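PDB 5LHJ: leucine aminopeptidase 2, chloroplastic from Streptomyces sp. BC16019, which is an M17-family metalloaminopeptidase that binds manganese and acts in bottromycin maturation, probably removing N-terminal amino acids from peptides. Local coordinates for residues A475-Y479 with G480-F484. Sequence-based numbering, arbitrary orientation.
Sequences AEVPY and GGTGF
The N of the following residue, Gly480, lies obliquely to the phenol ring of Tyr479, 3.2 Å from CD1, while the pyrrolidine ring of Pro478 brings CG to 3.7 Å from the carbonyl O of Gly481. CG anti to the backbone N (chi1 179°) puts the tyrosine ring beside its own carbonyl carbon, where CG and CD1 come close to Gly480 N. The ring packs on Tyr468 of the same chain, and Tyr479 also touches Ala427 of a second subunit. A water donates to two carbonyl oxygens, 2.8 Å from Tyr479 O and 2.8 Å from Gly481 O, bridging the backbone where the loop runs into strand 480-481. A second, apolar touch brings Val477 CG1 to the Thr482 methyl CG2 at 3.6 Å; CG1 anti to the valine N (chi1 -173°) places that branch against the threonine methyl. Thr482 thus has two working ends. Its CG2 packs on the valine, while OG1 accepts from Phe484 N at 3.1 Å in an ST turn and is also hydrogen-bonded to Pro466 O. Gly480 takes a positive phi (96°), which glycine adopts readily. Strand 480-481 pairs antiparallel with 468-469 in the catalytic domain, and Gly481 N reaches Asn185 OD1; Gly481 is about 12 Å from the side chain of Asp284, which binds manganese in this protein, although no metal is bound to this chain in the model. Chemically, the loop before the strand packs on the residue just after it through two methyls, whereas the buried threonine hydroxyl is satisfied by backbone groups, which probably fixes its rotation.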
loop_
_atom_site.group_PDB
_atom_site.type_symbol
_atom_site.label_atom_id
_atom_site.label_comp_id
_atom_site.label_asym_id
_atom_site.label_seq_id
_atom_site.Cartn_x
_atom_site.Cartn_y
_atom_site.Cartn_z
ATOM N N ALA A 475 -17.119 8.776 30.072
ATOM C CA ALA A 475 -18.192 9.630 30.549
ATOM C C ALA A 475 -19.541 8.950 30.237
ATOM O O ALA A 475 -19.695 7.766 30.516
ATOM C CB ALA A 475 -18.054 11.015 29.947
ATOM N N GLU A 476 -20.484 9.656 29.627
ATOM C CA GLU A 476 -21.817 9.100 29.367
ATOM C C GLU A 476 -21.921 8.393 28.002
ATOM O O GLU A 476 -23.029 8.030 27.587
ATOM C CB GLU A 476 -22.889 10.196 29.498
ATOM C CG GLU A 476 -22.990 11.212 28.360
ATOM C CD GLU A 476 -21.962 12.322 28.412
ATOM O OE1 GLU A 476 -20.953 12.202 29.138
ATOM O OE2 GLU A 476 -22.163 13.325 27.711
ATOM N N VAL A 477 -20.780 8.199 27.318
ATOM C CA VAL A 477 -20.767 7.669 25.952
ATOM C C VAL A 477 -20.202 6.244 25.897
ATOM O O VAL A 477 -19.074 5.992 26.357
ATOM C CB VAL A 477 -19.974 8.587 25.003
ATOM C CG1 VAL A 477 -20.115 8.108 23.553
ATOM C CG2 VAL A 477 -20.450 10.024 25.127
ATOM N N PRO A 478 -20.977 5.292 25.333
ATOM C CA PRO A 478 -20.560 3.900 25.245
ATOM C C PRO A 478 -19.661 3.665 24.052
ATOM O O PRO A 478 -19.528 4.543 23.195
ATOM C CB PRO A 478 -21.885 3.164 25.008
ATOM C CG PRO A 478 -22.654 4.114 24.178
ATOM C CD PRO A 478 -22.311 5.482 24.729
ATOM N N TYR A 479 -19.071 2.476 24.002
ATOM C CA TYR A 479 -18.501 1.968 22.759
ATOM C C TYR A 479 -19.662 1.776 21.793
ATOM O O TYR A 479 -20.739 1.345 22.206
ATOM C CB TYR A 479 -17.793 0.626 22.985
ATOM C CG TYR A 479 -17.216 0.056 21.708
ATOM C CD1 TYR A 479 -17.981 -0.734 20.863
ATOM C CD2 TYR A 479 -15.912 0.344 21.330
ATOM C CE1 TYR A 479 -17.458 -1.228 19.676
ATOM C CE2 TYR A 479 -15.378 -0.143 20.149
ATOM C CZ TYR A 479 -16.154 -0.930 19.329
ATOM O OH TYR A 479 -15.625 -1.423 18.160
ATOM N N GLY A 480 -19.438 2.077 20.523
ATOM C CA GLY A 480 -20.391 1.773 19.441
ATOM C C GLY A 480 -21.293 2.950 19.099
ATOM O O GLY A 480 -20.865 4.106 19.124
ATOM N N GLY A 481 -22.543 2.679 18.738
ATOM C CA GLY A 481 -23.468 3.749 18.387
ATOM C C GLY A 481 -23.667 4.713 19.550
ATOM O O GLY A 481 -23.918 4.287 20.681
ATOM N N THR A 482 -23.541 6.014 19.287
ATOM C CA THR A 482 -23.562 7.020 20.341
ATOM C C THR A 482 -24.866 7.823 20.427
ATOM O O THR A 482 -25.171 8.393 21.481
ATOM C CB THR A 482 -22.439 8.045 20.138
ATOM O OG1 THR A 482 -22.632 8.711 18.891
ATOM C CG2 THR A 482 -21.084 7.381 20.157
ATOM N N GLY A 483 -25.646 7.858 19.346
ATOM C CA GLY A 483 -26.799 8.747 19.257
ATOM C C GLY A 483 -26.423 10.221 19.162
ATOM O O GLY A 483 -27.221 11.098 19.484
ATOM N N PHE A 484 -25.195 10.489 18.713
ATOM C CA PHE A 484 -24.700 11.852 18.551
ATOM C C PHE A 484 -25.644 12.678 17.679
ATOM O O PHE A 484 -26.163 12.178 16.678
ATOM C CB PHE A 484 -23.306 11.847 17.921
ATOM C CG PHE A 484 -22.636 13.195 17.911
ATOM C CD1 PHE A 484 -21.935 13.635 19.017
ATOM C CD2 PHE A 484 -22.688 14.008 16.786
ATOM C CE1 PHE A 484 -21.291 14.865 19.006
ATOM C CE2 PHE A 484 -22.061 15.248 16.773
ATOM C CZ PHE A 484 -21.361 15.666 17.896
HETATM O O HOH W 1 -23.479 1.841 21.923
#